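Local coordinates for protein PHOX (Pseudomonas fluorescens, PDB 4A9V) that catalyses the hydrolysis of phosphate monoesters as an alkaline phosphatase, using a cofactor of iron and calcium ions held by a beta-propeller, at residues 55-60 against 106-111; 170-175 against 261-266; 174-179 against 225-230; 213-218 against 374-379; 231-236 against 240-245. One frame throughout, in Å; residues are numbered along the deposited sequence.

In the fold
Interactions 2, 3 and 5 are buried, interaction 1 is only partly so, and interaction 4 lies at the surface. Interactions 2 and 3 share G174 and T175, part of the connection between strands 171-173 and 178-183 of one mixed sheet; a lysine ties the first, an aromatic pair the second. Interaction 5 touches both, since R245 reaches strand 171-173 and the ring of F234 packs on F176 and W227. W227 and F230 of interaction 3 also pack on helix 107-115, which interaction 1 joins to helix 57-60 through methyl contacts and water. Interaction 4, one arginine on one serine, meets interaction 5 where Q213 packs on M236.

Interaction 1: residues 55-60 against 106-111; sequences GTAAAQ and SAEDVR
R111 sends CG trans to its amide nitrogen (chi1 -178°) and, extended from there to NE, runs past the methyl of A57, while E108 bends at chi2 (-66°) and brings its carboxylate to the same methyl. CB of A57 lies 3.7 Å from CD of R111 and 3.5 Å from OE1 of E108, so an aliphatic stem and a carboxylate oxygen both rest on it. Beyond the stem, NH2 of R111 meets CB of A58 at 3.8 Å, and N of A58 lies over one guanidinium face, offset toward its rim. The start of helix 57-60 lies against the first turns of helix 107-115, and each helix is N-capped by a hydroxyl: T56 OG1 accepts from A59 N, and S106 OG from D109 N. No direct hydrogen bond joins the segments. Instead, OE1 of E108 accepts from two waters, which in turn accept from A57 N (2.9 Å) and A58 N, amides of the first helical turn. The other oxygen, OE2, takes NH1 of R111 at 3.1 Å through its syn lone pair, nearly in the guanidinium plane. NH2 of R111 has a salt bridge to E61. Cut back to an alanine, this position would probably uncover the A57 methyl and leave both E108 and E61 without their cationic mate.

Interaction 2: residues 170-175 against 261-266; sequences KKVLGT and PVKRTA. With EDO (1,2-ethanediol), chain M.
The ammonium of K263 is gripped by three partners: NZ donates to the carbonyl O of G174 at 3.0 Å, forms a salt bridge with E193 and bonds to the carbonyl O of R245. Strands 171-173 and 262-264 belong to one mixed sheet of the beta-propeller and are not neighbours in it, since strand 148-152 runs between them; the lysine spans that strand. The G174 carbonyl is met in its own plane, with a C=O...N angle of 152°. K263 bends at chi2 (-144°), then runs straight, and its CE comes 3.7 Å from CG1 of V172, the two side chains meeting tip to tip. Were the lysine replaced by a leucine, the carbonyls of G174 and R245 and the carboxylate of E193 are likely to be left without their shared cation. T175 OG1 also bonds to E193, so the same carboxylate ties the lysine to the residue after G174. On the other side of strand 262-264, R264 forms salt bridges with E251 and D320. CG1 of V262 lies 3.6 Å above the centre of the R264 guanidinium. A 1,2-ethanediol, probably from the crystallisation liquor, sits at the edge of that group and in its plane, NH2 of R264 making a weak hydrogen bond of 2.7 Å to its O2.

Interaction 3: residues 174-179 against 225-230; sequences GTFQNC and INWHPF. With FEO (mu-oxo-diiron), chain S.
The indole of W227 points its six-membered edge at one face of the F176 ring in a T-shaped pair, with planes at 82° and centroids 5.9 Å apart. CZ3 of W227 makes the nearest approach, 4.4 Å from CD1 of F176. CG2 of I225 lies over one face of the indole, 3.3 Å above its plane and toward the rim. Around the pair, V110 and L114 of helix 107-115 touch W227, while the ring of H246 meets that of F176 at a shallow angle. CG of F176 sits between its backbone N and carbonyl carbon (chi1 52°), the ring turned to W227. N178 ND2 donates to OG1 of T175 at 2.9 Å, bridging the residues just before strand 178-183 of the propeller and its first residue. At the far end of the segment, SG of C179 binds FE1 of the mu-oxo-diiron group at 2.5 Å. E90 and E194 bind iron of the same group, and two waters also bind FE1, one of them donating to the bridging oxygen. The aromatic pair is held by the indole C-H edge on the pi face, with no hydrogen bond between the segments; it keeps the segment leading to C179 against the 225-230 loop, and so may help to steady the approach to the cofactor.

Interaction 4: residues 213-218 against 374-379; sequences QKRYGV and AASVVG
R215 and S376 carry the whole contact: the guanidinium meets the serine hydroxyl end-on, with NH1 and NH2 both donating to OG. The two bonds are nearly equal, NH1 to OG at 2.9 Å and NH2 to OG at 3.0 Å, and neither is straight, at 142° and 138°, as one acceptor shared between two nitrogens requires. OG lies close to the guanidinium plane, and the two bonds fix where the end of the group sits. With CG pointing away from the backbone N (chi1 172°) and a turn at chi2, the arginine reaches out from helix 211-216 across to helix 371-377. S376 holds its OG beside its own backbone N, where it also has a weak bond to the carbonyl O of R372. The remaining nitrogen of the guanidinium, NE, makes a salt bridge with E296, a second, off-axis hold, and F297 of strand 296-303 touches both R215 and S376. R372 ties the helices a second time through the carbonyl O of R215. Each helix ends just beyond its contact residue in a Schellman motif, at G217 and at G379, so the arginine bridges two C-terminal helix turns on the surface of the propeller.

Interaction 5: residues 231-236 against 240-245; sequences DPRFDM and PNELNR
Both segments coil into short 3-10 turns, 232-234 and 240-244, joined by a few residues and brought together at M236 and P240, whose CA atoms are 4.3 Å apart. An Asx turn opens the first, D231 OD1 accepting from R233 N at 3.0 Å. Between the two, NH1 of R233 donates to OE2 of E242 at 2.9 Å in a salt bridge. The oxygen lies at the guanidinium edge and in its plane, but the arginine meets it on the anti side and 29° out of the carboxylate plane, with the two flat groups at 90°. A bend at chi3 (67°) swings the R233 guanidinium round, with CZ of F234 3.6 Å above its centre. E242 is shared: its OE1 takes NE of R245 at 2.9 Å from above the carboxylate plane, and OE2 also bonds to H246. R233 is further fixed by G145 and R245 by D166. Away from the charges M236, folded at chi2 and chi3, lays SD 3.9 Å from CB of L243 and its CE against CB of P240. The result is a largely buried salt-bridge network, R233-E242-R245, within the long loop before strand 249-252 of the propeller.

Interaction 1: residues 55-60 against 106-111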
# COMPACT_ATOMS: atom_id res chain seq x y z
N GLY A 55 -25.51 -9.78 6.09
CA GLY A 55 -25.20 -10.00 4.69
C GLY A 55 -24.40 -11.29 4.49
O GLY A 55 -23.59 -11.67 5.33
N THR A 56 -24.64 -11.96 3.37
CA THR A 56 -23.98 -13.23 3.10
C THR A 56 -22.59 -13.05 2.49
O THR A 56 -22.27 -12.00 1.93
CB THR A 56 -24.83 -14.10 2.17
OG1 THR A 56 -24.91 -13.46 0.89
CG2 THR A 56 -26.23 -14.31 2.74
N ALA A 57 -21.82 -14.13 2.49
CA ALA A 57 -20.56 -14.17 1.75
C ALA A 57 -20.78 -13.92 0.27
O ALA A 57 -20.05 -13.15 -0.35
CB ALA A 57 -19.87 -15.50 1.96
N ALA A 58 -21.80 -14.56 -0.30
CA ALA A 58 -22.07 -14.40 -1.72
C ALA A 58 -22.40 -12.95 -2.07
O ALA A 58 -21.98 -12.44 -3.10
CB ALA A 58 -23.21 -15.31 -2.15
N ALA A 59 -23.13 -12.27 -1.19
CA ALA A 59 -23.39 -10.85 -1.38
C ALA A 59 -22.11 -10.03 -1.31
O ALA A 59 -21.90 -9.14 -2.12
CB ALA A 59 -24.40 -10.35 -0.36
N GLN A 60 -21.24 -10.34 -0.36
CA GLN A 60 -20.02 -9.57 -0.20
C GLN A 60 -19.10 -9.73 -1.41
O GLN A 60 -18.39 -8.80 -1.77
CB GLN A 60 -19.29 -9.95 1.09
CG GLN A 60 -18.01 -9.16 1.34
CD GLN A 60 -18.25 -7.67 1.53
OE1 GLN A 60 -18.68 -7.23 2.59
NE2 GLN A 60 -17.96 -6.90 0.50
N SER A 106 -17.50 -20.40 11.05
CA SER A 106 -17.89 -21.37 10.04
C SER A 106 -17.08 -21.15 8.78
O SER A 106 -16.50 -20.08 8.58
CB SER A 106 -19.37 -21.21 9.71
OG SER A 106 -19.60 -19.96 9.08
N ALA A 107 -17.17 -22.11 7.87
CA ALA A 107 -16.65 -21.95 6.52
C ALA A 107 -17.26 -20.75 5.80
O ALA A 107 -16.56 -20.00 5.13
CB ALA A 107 -16.87 -23.21 5.71
N GLU A 108 -18.56 -20.54 5.98
CA GLU A 108 -19.22 -19.39 5.37
C GLU A 108 -18.69 -18.07 5.92
O GLU A 108 -18.46 -17.13 5.16
CB GLU A 108 -20.74 -19.49 5.51
CG GLU A 108 -21.41 -20.23 4.36
CD GLU A 108 -21.29 -19.49 3.03
OE1 GLU A 108 -21.74 -18.33 2.95
OE2 GLU A 108 -20.83 -20.10 2.03
N ASP A 109 -18.41 -18.01 7.22
CA ASP A 109 -17.81 -16.79 7.78
C ASP A 109 -16.44 -16.52 7.16
O ASP A 109 -16.09 -15.37 6.89
CB ASP A 109 -17.66 -16.88 9.30
CG ASP A 109 -18.94 -16.57 10.07
OD1 ASP A 109 -20.00 -16.33 9.45
OD2 ASP A 109 -18.88 -16.63 11.32
N VAL A 110 -15.64 -17.57 6.97
CA VAL A 110 -14.31 -17.40 6.37
C VAL A 110 -14.40 -16.97 4.90
O VAL A 110 -13.72 -16.03 4.48
CB VAL A 110 -13.47 -18.68 6.51
CG1 VAL A 110 -12.19 -18.56 5.70
CG2 VAL A 110 -13.17 -18.95 7.97
N ARG A 111 -15.33 -17.57 4.17
CA ARG A 111 -15.60 -17.13 2.80
C ARG A 111 -16.00 -15.65 2.76
O ARG A 111 -15.58 -14.90 1.89
CB ARG A 111 -16.72 -17.98 2.21
CG ARG A 111 -17.04 -17.64 0.77
CD ARG A 111 -18.29 -18.36 0.31
NE ARG A 111 -18.77 -17.81 -0.94
CZ ARG A 111 -19.91 -18.16 -1.52
NH1 ARG A 111 -20.71 -19.05 -0.93
NH2 ARG A 111 -20.27 -17.62 -2.67
O HOH W 1 -22.29 -16.21 4.44
O HOH W 2 -23.02 -16.92 0.91

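Interaction 2: residues 170-175 against 261-266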
# COMPACT_ATOMS: atom_id res chain seq x y z
N LYS A 170 0.65 -23.04 -11.11
CA LYS A 170 0.37 -21.88 -11.95
C LYS A 170 -1.02 -21.28 -11.76
O LYS A 170 -1.34 -20.28 -12.40
CB LYS A 170 0.59 -22.21 -13.42
CG LYS A 170 2.04 -22.56 -13.73
CD LYS A 170 2.31 -22.69 -15.21
CE LYS A 170 3.77 -23.04 -15.46
NZ LYS A 170 4.12 -23.03 -16.90
N LYS A 171 -1.79 -21.85 -10.85
CA LYS A 171 -3.15 -21.38 -10.60
C LYS A 171 -3.38 -21.23 -9.11
O LYS A 171 -3.34 -22.21 -8.38
CB LYS A 171 -4.17 -22.36 -11.18
CG LYS A 171 -4.15 -22.42 -12.70
CD LYS A 171 -5.24 -23.34 -13.22
CE LYS A 171 -5.27 -23.35 -14.74
NZ LYS A 171 -6.43 -24.14 -15.24
N VAL A 172 -3.79 -20.04 -8.69
CA VAL A 172 -3.91 -19.75 -7.28
C VAL A 172 -5.27 -19.12 -7.01
O VAL A 172 -5.78 -18.36 -7.82
CB VAL A 172 -2.75 -18.84 -6.80
CG1 VAL A 172 -2.64 -17.59 -7.64
CG2 VAL A 172 -2.88 -18.50 -5.32
N LEU A 173 -5.85 -19.46 -5.87
CA LEU A 173 -7.07 -18.81 -5.41
C LEU A 173 -6.73 -17.56 -4.62
O LEU A 173 -6.11 -17.62 -3.55
CB LEU A 173 -7.91 -19.76 -4.56
CG LEU A 173 -8.44 -21.00 -5.28
CD1 LEU A 173 -9.32 -21.79 -4.34
CD2 LEU A 173 -9.20 -20.63 -6.55
N GLY A 174 -7.18 -16.44 -5.14
CA GLY A 174 -7.25 -15.22 -4.36
C GLY A 174 -6.05 -14.32 -4.43
O GLY A 174 -4.91 -14.76 -4.62
N THR A 175 -6.34 -13.04 -4.24
CA THR A 175 -5.41 -12.07 -3.72
C THR A 175 -6.10 -11.41 -2.53
O THR A 175 -7.32 -11.22 -2.55
CB THR A 175 -5.02 -11.05 -4.82
OG1 THR A 175 -4.02 -10.16 -4.35
CG2 THR A 175 -6.21 -10.25 -5.31
N PRO A 261 -6.34 -12.05 -13.47
CA PRO A 261 -5.16 -11.36 -12.95
C PRO A 261 -3.99 -12.31 -12.76
O PRO A 261 -4.16 -13.52 -12.62
CB PRO A 261 -5.64 -10.79 -11.61
CG PRO A 261 -7.13 -10.71 -11.75
CD PRO A 261 -7.49 -11.92 -12.57
N VAL A 262 -2.79 -11.72 -12.75
CA VAL A 262 -1.55 -12.48 -12.82
C VAL A 262 -0.60 -12.06 -11.70
O VAL A 262 -0.23 -10.89 -11.60
CB VAL A 262 -0.84 -12.26 -14.16
CG1 VAL A 262 0.40 -13.14 -14.24
CG2 VAL A 262 -1.77 -12.54 -15.33
N LYS A 263 -0.16 -13.03 -10.91
CA LYS A 263 0.88 -12.79 -9.91
C LYS A 263 2.24 -12.78 -10.59
O LYS A 263 2.64 -13.74 -11.24
CB LYS A 263 0.82 -13.85 -8.81
CG LYS A 263 -0.56 -13.97 -8.18
CD LYS A 263 -0.53 -14.27 -6.69
CE LYS A 263 -1.94 -14.31 -6.13
NZ LYS A 263 -1.97 -14.48 -4.65
N ARG A 264 2.94 -11.66 -10.46
CA ARG A 264 4.16 -11.41 -11.22
C ARG A 264 5.38 -11.76 -10.36
O ARG A 264 5.92 -10.92 -9.64
CB ARG A 264 4.21 -9.94 -11.67
CG ARG A 264 3.10 -9.58 -12.65
CD ARG A 264 3.23 -10.33 -13.97
NE ARG A 264 2.24 -9.91 -14.94
CZ ARG A 264 2.04 -10.49 -16.12
NH1 ARG A 264 2.83 -11.48 -16.51
NH2 ARG A 264 1.07 -10.06 -16.91
N THR A 265 5.81 -13.01 -10.42
CA THR A 265 6.83 -13.50 -9.50
C THR A 265 8.22 -12.88 -9.72
O THR A 265 9.04 -12.91 -8.81
CB THR A 265 6.93 -15.04 -9.45
OG1 THR A 265 7.36 -15.56 -10.71
CG2 THR A 265 5.59 -15.65 -9.05
N ALA A 266 8.48 -12.31 -10.89
CA ALA A 266 9.77 -11.64 -11.12
C ALA A 266 9.99 -10.46 -10.18
O ALA A 266 11.12 -10.03 -9.99
CB ALA A 266 9.92 -11.20 -12.56
C1 EDO M . -3.22 -8.12 -16.51
O1 EDO M . -3.26 -7.43 -17.76
C2 EDO M . -1.88 -8.85 -16.40
O2 EDO M . -1.21 -8.79 -17.66

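Interaction 3: residues 174-179 against 225-230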
# COMPACT_ATOMS: atom_id res chain seq x y z
N GLY A 174 -7.18 -16.44 -5.14
CA GLY A 174 -7.25 -15.22 -4.36
C GLY A 174 -6.05 -14.32 -4.43
O GLY A 174 -4.91 -14.76 -4.62
N THR A 175 -6.34 -13.04 -4.24
CA THR A 175 -5.41 -12.07 -3.72
C THR A 175 -6.10 -11.41 -2.53
O THR A 175 -7.32 -11.22 -2.55
CB THR A 175 -5.02 -11.05 -4.82
OG1 THR A 175 -4.02 -10.16 -4.35
CG2 THR A 175 -6.21 -10.25 -5.31
N PHE A 176 -5.36 -11.27 -1.43
CA PHE A 176 -5.93 -10.75 -0.20
C PHE A 176 -4.84 -9.99 0.56
O PHE A 176 -3.69 -9.96 0.13
CB PHE A 176 -6.58 -11.87 0.64
CG PHE A 176 -5.69 -13.07 0.89
CD1 PHE A 176 -4.72 -13.04 1.90
CD2 PHE A 176 -5.83 -14.24 0.16
CE1 PHE A 176 -3.89 -14.12 2.12
CE2 PHE A 176 -5.03 -15.33 0.41
CZ PHE A 176 -4.03 -15.26 1.36
N GLN A 177 -5.24 -9.26 1.59
CA GLN A 177 -4.32 -8.38 2.31
C GLN A 177 -3.65 -7.41 1.32
O GLN A 177 -2.50 -6.99 1.49
CB GLN A 177 -3.32 -9.16 3.17
CG GLN A 177 -3.97 -9.88 4.34
CD GLN A 177 -4.34 -9.00 5.54
OE1 GLN A 177 -4.99 -9.47 6.47
NE2 GLN A 177 -3.77 -7.81 5.61
N ASN A 178 -4.48 -6.90 0.43
CA ASN A 178 -4.08 -5.95 -0.61
C ASN A 178 -3.91 -4.55 -0.04
O ASN A 178 -4.89 -3.92 0.37
CB ASN A 178 -5.12 -5.92 -1.72
CG ASN A 178 -5.33 -7.27 -2.32
OD1 ASN A 178 -5.94 -8.14 -1.70
ND2 ASN A 178 -4.67 -7.51 -3.44
N CYS A 179 -2.67 -4.10 -0.00
CA CYS A 179 -2.28 -2.89 0.69
C CYS A 179 -2.34 -1.72 -0.29
O CYS A 179 -3.39 -1.11 -0.46
CB CYS A 179 -0.89 -3.10 1.30
SG CYS A 179 -0.29 -1.69 2.22
N ILE A 225 -6.63 -13.85 12.87
CA ILE A 225 -7.45 -13.98 11.66
C ILE A 225 -8.32 -15.25 11.72
O ILE A 225 -9.54 -15.18 11.50
CB ILE A 225 -6.56 -13.97 10.39
CG1 ILE A 225 -5.76 -12.67 10.30
CG2 ILE A 225 -7.40 -14.19 9.15
CD1 ILE A 225 -6.60 -11.42 10.34
N ASN A 226 -7.70 -16.39 12.02
CA ASN A 226 -8.42 -17.61 12.37
C ASN A 226 -9.39 -18.04 11.26
O ASN A 226 -10.54 -18.41 11.50
CB ASN A 226 -9.10 -17.44 13.73
CG ASN A 226 -8.09 -17.24 14.84
OD1 ASN A 226 -7.01 -17.82 14.81
ND2 ASN A 226 -8.37 -16.31 15.74
N TRP A 227 -8.83 -18.13 10.06
CA TRP A 227 -9.48 -18.80 8.94
C TRP A 227 -9.20 -20.28 8.92
O TRP A 227 -10.05 -21.08 8.53
CB TRP A 227 -9.00 -18.19 7.62
CG TRP A 227 -9.41 -16.76 7.42
CD1 TRP A 227 -10.31 -16.02 8.18
CD2 TRP A 227 -8.97 -15.88 6.35
NE1 TRP A 227 -10.46 -14.76 7.65
CE2 TRP A 227 -9.62 -14.60 6.60
CE3 TRP A 227 -8.01 -15.98 5.36
CZ2 TRP A 227 -9.36 -13.50 5.81
CZ3 TRP A 227 -7.76 -14.87 4.57
CH2 TRP A 227 -8.42 -13.65 4.79
N HIS A 228 -7.99 -20.67 9.32
CA HIS A 228 -7.54 -22.05 9.19
C HIS A 228 -8.36 -23.10 9.90
O HIS A 228 -8.37 -24.24 9.45
CB HIS A 228 -6.06 -22.17 9.57
CG HIS A 228 -5.78 -21.81 11.01
ND1 HIS A 228 -5.62 -20.53 11.43
CD2 HIS A 228 -5.62 -22.61 12.14
CE1 HIS A 228 -5.43 -20.52 12.76
NE2 HIS A 228 -5.43 -21.79 13.19
N PRO A 229 -9.12 -22.75 10.96
CA PRO A 229 -9.95 -23.79 11.57
C PRO A 229 -11.12 -24.22 10.69
O PRO A 229 -11.69 -25.29 10.91
CB PRO A 229 -10.44 -23.14 12.86
CG PRO A 229 -9.43 -22.09 13.17
CD PRO A 229 -9.03 -21.56 11.82
N PHE A 230 -11.45 -23.42 9.68
CA PHE A 230 -12.62 -23.69 8.85
C PHE A 230 -12.29 -23.84 7.36
O PHE A 230 -13.10 -24.37 6.61
CB PHE A 230 -13.68 -22.62 9.05
CG PHE A 230 -14.17 -22.52 10.47
CD1 PHE A 230 -15.03 -23.48 10.98
CD2 PHE A 230 -13.68 -21.55 11.32
CE1 PHE A 230 -15.40 -23.46 12.31
CE2 PHE A 230 -14.08 -21.50 12.64
CZ PHE A 230 -14.93 -22.47 13.14
FE1 FEO S . -1.03 -2.12 4.52
FE2 FEO S . 2.19 -1.16 5.40
O FEO S . 0.28 -0.90 5.29
O HOH W 3 -2.31 -0.38 4.60
O HOH W 4 -1.43 -2.41 6.73

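Interaction 4: residues 213-218 against 374-379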
# COMPACT_ATOMS: atom_id res chain seq x y z
N GLN A 213 10.02 -19.85 6.35
CA GLN A 213 8.71 -19.60 6.91
C GLN A 213 8.79 -18.67 8.12
O GLN A 213 8.04 -17.71 8.23
CB GLN A 213 8.04 -20.92 7.27
CG GLN A 213 7.70 -21.75 6.05
CD GLN A 213 7.32 -23.18 6.38
OE1 GLN A 213 7.71 -23.72 7.41
NE2 GLN A 213 6.64 -23.83 5.45
N LYS A 214 9.80 -18.87 8.96
CA LYS A 214 10.00 -18.02 10.12
C LYS A 214 10.36 -16.58 9.73
O LYS A 214 9.87 -15.64 10.33
CB LYS A 214 11.07 -18.60 11.04
CG LYS A 214 10.59 -19.82 11.80
CD LYS A 214 11.63 -20.35 12.75
CE LYS A 214 11.05 -21.48 13.58
NZ LYS A 214 12.08 -22.09 14.45
N ARG A 215 11.18 -16.42 8.69
CA ARG A 215 11.59 -15.08 8.27
C ARG A 215 10.39 -14.27 7.77
O ARG A 215 10.39 -13.04 7.87
CB ARG A 215 12.69 -15.17 7.20
CG ARG A 215 13.06 -13.84 6.57
CD ARG A 215 13.62 -12.82 7.56
NE ARG A 215 14.01 -11.57 6.91
CZ ARG A 215 15.15 -11.39 6.25
NH1 ARG A 215 16.07 -12.35 6.24
NH2 ARG A 215 15.40 -10.24 5.65
N TYR A 216 9.39 -14.95 7.22
CA TYR A 216 8.20 -14.27 6.74
C TYR A 216 7.13 -14.13 7.82
O TYR A 216 6.16 -13.40 7.62
CB TYR A 216 7.67 -14.96 5.48
CG TYR A 216 8.46 -14.60 4.23
CD1 TYR A 216 9.75 -15.08 4.03
CD2 TYR A 216 7.94 -13.73 3.30
CE1 TYR A 216 10.48 -14.70 2.92
CE2 TYR A 216 8.66 -13.35 2.18
CZ TYR A 216 9.93 -13.84 1.99
OH TYR A 216 10.70 -13.48 0.91
N GLY A 217 7.34 -14.73 8.98
CA GLY A 217 6.58 -14.38 10.18
C GLY A 217 5.29 -15.16 10.38
O GLY A 217 4.44 -14.74 11.16
N VAL A 218 5.17 -16.32 9.75
CA VAL A 218 4.00 -17.16 9.96
C VAL A 218 3.98 -17.73 11.38
O VAL A 218 5.03 -17.95 11.97
CB VAL A 218 3.92 -18.29 8.91
CG1 VAL A 218 5.04 -19.30 9.11
CG2 VAL A 218 2.56 -18.95 8.90
N ALA A 374 17.43 -13.74 0.32
CA ALA A 374 18.45 -13.41 -0.67
C ALA A 374 19.00 -12.00 -0.42
O ALA A 374 20.20 -11.75 -0.52
CB ALA A 374 17.88 -13.53 -2.08
N ALA A 375 18.11 -11.06 -0.09
CA ALA A 375 18.52 -9.69 0.18
C ALA A 375 19.41 -9.60 1.42
O ALA A 375 20.34 -8.79 1.47
CB ALA A 375 17.29 -8.81 0.32
N SER A 376 19.16 -10.43 2.42
CA SER A 376 20.06 -10.49 3.57
C SER A 376 21.45 -10.99 3.16
O SER A 376 22.46 -10.46 3.62
CB SER A 376 19.49 -11.37 4.67
OG SER A 376 18.36 -10.77 5.28
N VAL A 377 21.50 -12.00 2.30
CA VAL A 377 22.79 -12.53 1.85
C VAL A 377 23.64 -11.43 1.22
O VAL A 377 24.85 -11.36 1.44
CB VAL A 377 22.61 -13.70 0.86
CG1 VAL A 377 23.92 -14.04 0.17
CG2 VAL A 377 22.07 -14.92 1.58
N VAL A 378 23.02 -10.55 0.43
CA VAL A 378 23.79 -9.54 -0.29
C VAL A 378 24.00 -8.25 0.50
O VAL A 378 24.64 -7.33 0.02
CB VAL A 378 23.17 -9.19 -1.67
CG1 VAL A 378 22.90 -10.45 -2.46
CG2 VAL A 378 21.92 -8.35 -1.51
N GLY A 379 23.51 -8.21 1.74
CA GLY A 379 23.78 -7.10 2.64
C GLY A 379 22.95 -5.86 2.38
O GLY A 379 23.43 -4.73 2.53

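Interaction 5: residues 231-236 against 240-245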
# COMPACT_ATOMS: atom_id res chain seq x y z
N ASP A 231 -11.16 -23.27 6.93
CA ASP A 231 -10.72 -23.39 5.54
C ASP A 231 -9.29 -23.94 5.51
O ASP A 231 -8.35 -23.24 5.87
CB ASP A 231 -10.80 -22.04 4.82
CG ASP A 231 -10.50 -22.16 3.34
OD1 ASP A 231 -9.86 -23.16 2.94
OD2 ASP A 231 -10.83 -21.22 2.58
N PRO A 232 -9.14 -25.23 5.16
CA PRO A 232 -7.84 -25.87 5.30
C PRO A 232 -6.78 -25.35 4.34
O PRO A 232 -5.60 -25.65 4.52
CB PRO A 232 -8.13 -27.34 5.01
CG PRO A 232 -9.41 -27.36 4.26
CD PRO A 232 -10.19 -26.18 4.77
N ARG A 233 -7.17 -24.51 3.37
CA ARG A 233 -6.20 -23.88 2.49
C ARG A 233 -5.19 -23.05 3.31
O ARG A 233 -4.05 -22.87 2.89
CB ARG A 233 -6.91 -23.00 1.47
CG ARG A 233 -5.99 -22.39 0.42
CD ARG A 233 -6.74 -21.93 -0.82
NE ARG A 233 -7.63 -20.80 -0.56
CZ ARG A 233 -7.38 -19.55 -0.96
NH1 ARG A 233 -6.14 -19.18 -1.25
NH2 ARG A 233 -8.37 -18.68 -1.04
N PHE A 234 -5.63 -22.56 4.46
CA PHE A 234 -4.84 -21.70 5.32
C PHE A 234 -4.18 -22.44 6.48
O PHE A 234 -3.54 -21.81 7.34
CB PHE A 234 -5.72 -20.56 5.83
CG PHE A 234 -6.21 -19.65 4.73
CD1 PHE A 234 -5.37 -18.69 4.19
CD2 PHE A 234 -7.40 -19.90 4.08
CE1 PHE A 234 -5.74 -17.98 3.07
CE2 PHE A 234 -7.78 -19.19 2.95
CZ PHE A 234 -6.93 -18.24 2.43
N ASP A 235 -4.36 -23.76 6.52
CA ASP A 235 -3.77 -24.62 7.55
C ASP A 235 -2.43 -25.16 7.08
O ASP A 235 -2.37 -26.02 6.20
CB ASP A 235 -4.74 -25.76 7.85
CG ASP A 235 -4.24 -26.69 8.94
OD1 ASP A 235 -3.11 -26.50 9.44
OD2 ASP A 235 -5.01 -27.60 9.32
N MET A 236 -1.36 -24.62 7.65
CA MET A 236 -0.00 -24.97 7.26
C MET A 236 0.36 -26.43 7.54
O MET A 236 1.34 -26.93 6.97
CB MET A 236 1.00 -24.06 7.97
CG MET A 236 0.90 -22.61 7.54
SD MET A 236 1.58 -22.35 5.89
CE MET A 236 3.32 -22.66 6.16
N PRO A 240 1.28 -26.33 3.37
CA PRO A 240 2.33 -25.36 3.66
C PRO A 240 2.77 -24.53 2.46
O PRO A 240 3.14 -23.37 2.62
CB PRO A 240 3.48 -26.23 4.18
CG PRO A 240 3.22 -27.58 3.61
CD PRO A 240 1.73 -27.71 3.61
N ASN A 241 2.72 -25.09 1.25
CA ASN A 241 3.17 -24.32 0.10
C ASN A 241 2.19 -23.23 -0.30
O ASN A 241 2.55 -22.35 -1.08
CB ASN A 241 3.46 -25.20 -1.11
CG ASN A 241 4.75 -25.99 -0.97
OD1 ASN A 241 5.52 -25.79 -0.04
ND2 ASN A 241 5.01 -26.84 -1.95
N GLU A 242 0.99 -23.24 0.26
CA GLU A 242 0.08 -22.12 0.01
C GLU A 242 0.69 -20.80 0.48
O GLU A 242 0.45 -19.77 -0.14
CB GLU A 242 -1.30 -22.34 0.64
CG GLU A 242 -2.34 -21.31 0.24
CD GLU A 242 -2.78 -21.38 -1.21
OE1 GLU A 242 -2.37 -22.33 -1.92
OE2 GLU A 242 -3.55 -20.49 -1.64
N LEU A 243 1.52 -20.84 1.52
CA LEU A 243 2.20 -19.62 1.98
C LEU A 243 3.05 -18.98 0.88
O LEU A 243 3.30 -17.78 0.90
CB LEU A 243 3.08 -19.96 3.19
CG LEU A 243 3.49 -18.77 4.05
CD1 LEU A 243 2.31 -18.25 4.86
CD2 LEU A 243 4.66 -19.12 4.97
N ASN A 244 3.54 -19.80 -0.05
CA ASN A 244 4.43 -19.30 -1.10
C ASN A 244 3.69 -18.66 -2.26
O ASN A 244 4.30 -17.97 -3.08
CB ASN A 244 5.30 -20.43 -1.63
CG ASN A 244 6.20 -21.01 -0.57
OD1 ASN A 244 6.62 -20.30 0.34
ND2 ASN A 244 6.49 -22.30 -0.67
N ARG A 245 2.38 -18.87 -2.32
CA ARG A 245 1.56 -18.45 -3.46
C ARG A 245 0.88 -17.10 -3.20
O ARG A 245 0.06 -16.65 -4.00
CB ARG A 245 0.56 -19.55 -3.79
CG ARG A 245 1.24 -20.78 -4.39
CD ARG A 245 0.63 -22.10 -3.96
NE ARG A 245 -0.79 -22.22 -4.29
CZ ARG A 245 -1.25 -22.54 -5.48
NH1 ARG A 245 -0.42 -22.82 -6.48
NH2 ARG A 245 -2.56 -22.60 -5.69